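Long-range contacts in uncharacterized protein with cystatin-like fold (PDB 3G16), which is of unknown function but has the cystatin-like fold of the SnoaL-like family, whose cone-shaped domain commonly encloses a pocket for small molecules: residues A39-P44 against I120-A125; A87-T92 against E106-D111. All blocks are in the same frame, centred on the assembly; numbering follows the deposited sequence.

Contact 1. Residues A39-P44 against I120-A125; sequences AVHYFP and IRAFYA
The His41 ring is covered on both faces. CG2 of Ile120 lies over one face in a CH-pi contact, 3.7 Å from the ring centroid. Phe43 CZ sits over the opposite face, near the rim. Ala122 CB meets the edge at His41 CE1, 3.8 Å away. With CG anti to the backbone N (chi1 -157°), the imidazole leans forward along its own strand, and ND1 gives a hydrogen bond to Tyr42 O at 3.1 Å. The acceptor lies in the ring plane. Ala122 N also reaches Tyr42 O (2.9 Å), from the other face of the carbonyl plane, so two donors grip this oxygen. A leucine in place of His41 would probably leave Tyr42 O with Ala122 N alone and take away the flat surface that Ile120 and Phe43 pack on. Pro44 CG stands over one face of the Tyr124 ring, 3.9 Å from its centroid. Pro44 CD comes within 3.2 Å of Ala122 O, a buried carbonyl with no hydrogen-bond partner in the model. The Tyr124 hydroxyl is hydrogen-bonded to an unidentified ligand, probably from the crystallisation liquor. On the sheet face opposite His41 and Ile120, Tyr42 CD2 meets Arg121 CG. Arg121 NH1 forms salt bridges with Glu119 and Glu109 of its own chain, and NE with Glu90 of the second subunit. Backbone bonds from Ile120 N to Val40 O (3.1 Å) and Tyr42 N to Ile120 O (2.8 Å) complete the pairing. This is a parallel strand pair, 9° apart, within the mixed, curved sheet of the cystatin-like (NTF2) fold.

Contact 2. Residues A87-T92 against E106-D111; sequences AAIEWT and ECVEFD
Ala87 pairs with Val108, and Ile89 with Glu106, in the antiparallel hairpin of strands 86-95 and 100-111. The hairpin belongs to the sheet of the cystatin-like fold. Both are hydrogen-bonded pairs, and in each of them both N-H groups and both carbonyls are used. Ala87 N gives to Val108 O at 2.9 Å, and Val108 N gives back to Ala87 O. Ile89 N reaches Glu106 O, and Glu106 N reaches Ile89 O at 2.8 Å. Between them lies the non-hydrogen-bonded pair Ala88 and Cys107. Here Ala88 CA adds a C-H contact to Glu106 O at 3.2 Å. The outward N-H and C=O groups of this pair face the flanking strands: Ala88 bonds to Val79, and Cys107 to Arg121. On the face with Ala87, apolar groups meet against helix 9-24, with Ile89 CD1 3.8 Å from Val108 CG2. Ile16 of that helix touches Ala87 and Ile89. Glu106 brings a buried carboxyl group to this face. Its CG lies between the backbone N and the carbonyl carbon (chi1 64°), and the extended chain runs beside Ile89. OE2 is hydrogen-bonded to Tyr20 OH, while OE1 has a weak hydrogen bond to an unidentified ligand. Glu90 points away from the hairpin partner, and its OE1 is hydrogen-bonded to Tyr147 OH of the second subunit. Trp91 crosses Glu106 at about a right angle, its ring plane 53° from the carboxylate. Trp91 NE1 comes within 3.3 Å of Glu106 OE1, but the angle is too poor for a hydrogen bond.

In the fold
Both contacts are buried and belong to one sheet. Contact 2 is nested in the chain segment that contact 1 closes. They meet where strands 100-111 and 116-124 lie side by side: Arg121 O packs on Glu106 CB, and Ile120 CG2 on the Glu106 carboxylate. Contact 1 joins distant parts of the chain in parallel and is rich in aromatic rings. Contact 2 joins neighbouring strands in antiparallel fashion, through mostly small aliphatic groups, with Glu106 reaching in among them. Each places a side chain, Tyr124 or Glu106, at a bound unidentified ligand, which may mark the pocket common in this fold. Both also reach the second subunit.

Contact 1. Residues A39-P44 against I120-A125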
# COMPACT_ATOMS: atom_id res chain seq x y z
N ALA A 39 -12.85 10.53 -10.64
CA ALA A 39 -11.90 9.79 -9.82
C ALA A 39 -10.86 10.72 -9.20
O ALA A 39 -10.44 11.70 -9.81
CB ALA A 39 -11.17 8.75 -10.69
N VAL A 40 -10.44 10.35 -8.00
CA VAL A 40 -9.40 11.11 -7.27
C VAL A 40 -8.23 10.17 -6.95
O VAL A 40 -8.41 9.01 -6.56
CB VAL A 40 -9.94 11.74 -5.99
CG1 VAL A 40 -8.84 12.59 -5.29
CG2 VAL A 40 -11.15 12.65 -6.28
N HIS A 41 -7.02 10.67 -7.14
CA HIS A 41 -5.78 9.98 -6.73
C HIS A 41 -5.21 10.73 -5.53
O HIS A 41 -5.04 11.97 -5.57
CB HIS A 41 -4.75 10.02 -7.83
CG HIS A 41 -3.70 8.94 -7.78
ND1 HIS A 41 -2.98 8.60 -6.63
CD2 HIS A 41 -3.20 8.19 -8.77
CE1 HIS A 41 -2.10 7.66 -6.95
NE2 HIS A 41 -2.21 7.38 -8.25
N TYR A 42 -4.96 10.01 -4.44
CA TYR A 42 -4.36 10.56 -3.23
C TYR A 42 -2.94 10.06 -3.11
O TYR A 42 -2.59 8.95 -3.57
CB TYR A 42 -5.17 10.13 -2.02
CG TYR A 42 -6.59 10.60 -2.02
CD1 TYR A 42 -6.91 11.82 -1.52
CD2 TYR A 42 -7.63 9.84 -2.54
CE1 TYR A 42 -8.21 12.30 -1.53
CE2 TYR A 42 -8.94 10.30 -2.54
CZ TYR A 42 -9.23 11.53 -2.03
OH TYR A 42 -10.55 12.00 -2.02
N PHE A 43 -2.15 10.86 -2.38
CA PHE A 43 -0.72 10.63 -2.17
C PHE A 43 -0.37 11.01 -0.75
O PHE A 43 -1.13 11.70 -0.11
CB PHE A 43 0.12 11.52 -3.13
CG PHE A 43 -0.21 11.33 -4.55
CD1 PHE A 43 0.37 10.33 -5.27
CD2 PHE A 43 -1.12 12.17 -5.18
CE1 PHE A 43 0.08 10.14 -6.60
CE2 PHE A 43 -1.42 11.99 -6.52
CZ PHE A 43 -0.84 10.98 -7.24
N PRO A 44 0.82 10.60 -0.31
CA PRO A 44 1.22 11.12 1.00
C PRO A 44 1.10 12.64 1.08
O PRO A 44 1.42 13.34 0.09
CB PRO A 44 2.67 10.65 1.10
CG PRO A 44 2.74 9.44 0.29
CD PRO A 44 1.81 9.68 -0.89
N ILE A 120 -7.69 6.05 -6.12
CA ILE A 120 -6.39 5.41 -5.87
C ILE A 120 -5.77 6.12 -4.67
O ILE A 120 -5.82 7.37 -4.60
CB ILE A 120 -5.43 5.45 -7.08
CG1 ILE A 120 -6.09 4.81 -8.31
CG2 ILE A 120 -4.09 4.80 -6.72
CD1 ILE A 120 -5.24 4.87 -9.57
N ARG A 121 -5.25 5.36 -3.71
CA ARG A 121 -4.57 5.91 -2.52
C ARG A 121 -3.18 5.31 -2.52
O ARG A 121 -3.04 4.11 -2.34
CB ARG A 121 -5.35 5.54 -1.26
CG ARG A 121 -6.78 6.06 -1.25
CD ARG A 121 -7.46 5.89 0.09
NE ARG A 121 -7.54 4.52 0.58
CZ ARG A 121 -8.45 3.64 0.18
NH1 ARG A 121 -9.35 3.94 -0.74
NH2 ARG A 121 -8.48 2.43 0.73
N ALA A 122 -2.15 6.17 -2.69
CA ALA A 122 -0.78 5.68 -2.81
C ALA A 122 0.09 5.99 -1.60
O ALA A 122 -0.03 7.03 -0.95
CB ALA A 122 -0.10 6.28 -4.05
N PHE A 123 0.97 5.03 -1.33
CA PHE A 123 1.89 5.00 -0.18
C PHE A 123 3.27 4.70 -0.71
O PHE A 123 3.40 4.03 -1.74
CB PHE A 123 1.46 3.94 0.81
CG PHE A 123 0.03 4.11 1.26
CD1 PHE A 123 -0.30 4.91 2.32
CD2 PHE A 123 -1.00 3.54 0.54
CE1 PHE A 123 -1.63 5.12 2.71
CE2 PHE A 123 -2.34 3.74 0.91
CZ PHE A 123 -2.63 4.51 1.99
N TYR A 124 4.29 5.14 0.01
CA TYR A 124 5.66 5.05 -0.47
C TYR A 124 6.60 4.26 0.39
O TYR A 124 6.47 4.26 1.62
CB TYR A 124 6.28 6.44 -0.57
CG TYR A 124 5.68 7.42 -1.55
CD1 TYR A 124 4.85 7.02 -2.60
CD2 TYR A 124 6.04 8.77 -1.48
CE1 TYR A 124 4.36 7.97 -3.54
CE2 TYR A 124 5.57 9.69 -2.41
CZ TYR A 124 4.73 9.28 -3.40
OH TYR A 124 4.29 10.17 -4.35
N ALA A 125 7.62 3.67 -0.24
CA ALA A 125 8.73 3.08 0.49
C ALA A 125 9.71 4.19 0.85
O ALA A 125 10.88 4.19 0.43
CB ALA A 125 9.44 2.02 -0.38

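Contact 2. Residues A87-T92 against E106-D111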
# COMPACT_ATOMS: atom_id res chain seq x y z
N ALA A 87 -8.57 -3.45 -5.48
CA ALA A 87 -7.28 -4.03 -5.77
C ALA A 87 -6.19 -3.28 -5.02
O ALA A 87 -6.39 -2.19 -4.50
CB ALA A 87 -6.97 -4.02 -7.27
N ALA A 88 -5.02 -3.89 -4.97
CA ALA A 88 -3.84 -3.24 -4.43
C ALA A 88 -2.71 -3.57 -5.39
O ALA A 88 -2.61 -4.67 -5.93
CB ALA A 88 -3.49 -3.67 -2.99
N ILE A 89 -1.83 -2.61 -5.59
CA ILE A 89 -0.73 -2.72 -6.54
C ILE A 89 0.57 -2.32 -5.85
O ILE A 89 0.62 -1.22 -5.24
CB ILE A 89 -0.92 -1.76 -7.75
CG1 ILE A 89 -2.33 -1.91 -8.38
CG2 ILE A 89 0.20 -1.93 -8.77
CD1 ILE A 89 -2.64 -0.83 -9.44
N GLU A 90 1.60 -3.14 -5.93
CA GLU A 90 2.96 -2.76 -5.51
C GLU A 90 3.62 -2.33 -6.79
O GLU A 90 3.52 -3.06 -7.79
CB GLU A 90 3.74 -3.91 -4.88
CG GLU A 90 5.06 -3.54 -4.27
CD GLU A 90 5.83 -4.75 -3.79
OE1 GLU A 90 5.65 -5.85 -4.39
OE2 GLU A 90 6.60 -4.62 -2.83
N TRP A 91 4.19 -1.14 -6.80
CA TRP A 91 4.68 -0.55 -8.02
C TRP A 91 6.07 0.08 -7.87
O TRP A 91 6.55 0.32 -6.75
CB TRP A 91 3.66 0.52 -8.53
CG TRP A 91 3.30 1.54 -7.48
CD1 TRP A 91 2.14 1.54 -6.76
CD2 TRP A 91 4.07 2.66 -7.00
NE1 TRP A 91 2.14 2.58 -5.85
CE2 TRP A 91 3.29 3.30 -5.99
CE3 TRP A 91 5.29 3.23 -7.36
CZ2 TRP A 91 3.74 4.44 -5.30
CZ3 TRP A 91 5.74 4.36 -6.68
CH2 TRP A 91 4.95 4.94 -5.66
N THR A 92 6.67 0.41 -9.00
CA THR A 92 7.92 1.15 -9.04
C THR A 92 7.71 2.29 -10.02
O THR A 92 7.20 2.09 -11.13
CB THR A 92 9.12 0.31 -9.46
OG1 THR A 92 9.28 -0.76 -8.52
CG2 THR A 92 10.43 1.14 -9.51
N GLU A 106 -0.32 0.90 -3.67
CA GLU A 106 -1.54 1.70 -3.67
C GLU A 106 -2.77 0.85 -3.61
O GLU A 106 -2.79 -0.27 -4.10
CB GLU A 106 -1.58 2.63 -4.85
CG GLU A 106 -1.64 1.94 -6.23
CD GLU A 106 -1.26 2.90 -7.37
OE1 GLU A 106 -0.65 3.93 -7.12
OE2 GLU A 106 -1.54 2.53 -8.54
N CYS A 107 -3.81 1.41 -2.97
CA CYS A 107 -5.14 0.79 -2.93
C CYS A 107 -5.95 1.39 -4.04
O CYS A 107 -5.92 2.62 -4.25
CB CYS A 107 -5.80 1.08 -1.62
SG CYS A 107 -4.95 0.26 -0.21
N VAL A 108 -6.70 0.54 -4.76
CA VAL A 108 -7.51 0.96 -5.89
C VAL A 108 -8.93 0.54 -5.65
O VAL A 108 -9.19 -0.66 -5.42
CB VAL A 108 -6.98 0.31 -7.18
CG1 VAL A 108 -7.80 0.70 -8.40
CG2 VAL A 108 -5.51 0.65 -7.43
N GLU A 109 -9.87 1.48 -5.68
CA GLU A 109 -11.28 1.17 -5.60
C GLU A 109 -11.90 1.25 -6.97
O GLU A 109 -11.69 2.20 -7.70
CB GLU A 109 -12.04 2.13 -4.70
CG GLU A 109 -11.57 2.18 -3.26
CD GLU A 109 -12.46 3.00 -2.37
OE1 GLU A 109 -13.38 3.68 -2.85
OE2 GLU A 109 -12.16 2.97 -1.15
N PHE A 110 -12.73 0.24 -7.31
CA PHE A 110 -13.54 0.28 -8.50
C PHE A 110 -14.94 0.76 -8.22
O PHE A 110 -15.51 0.52 -7.16
CB PHE A 110 -13.59 -1.11 -9.15
CG PHE A 110 -12.35 -1.43 -9.91
CD1 PHE A 110 -11.20 -1.89 -9.24
CD2 PHE A 110 -12.27 -1.25 -11.27
CE1 PHE A 110 -10.05 -2.15 -9.94
CE2 PHE A 110 -11.11 -1.53 -11.96
CZ PHE A 110 -10.01 -1.97 -11.30
N ASP A 111 -15.47 1.45 -9.21
CA ASP A 111 -16.90 1.75 -9.32
C ASP A 111 -17.52 0.50 -9.97
O ASP A 111 -17.33 0.26 -11.15
CB ASP A 111 -17.13 2.97 -10.20
CG ASP A 111 -18.57 3.23 -10.50
OD1 ASP A 111 -19.40 3.23 -9.57
OD2 ASP A 111 -18.91 3.41 -11.65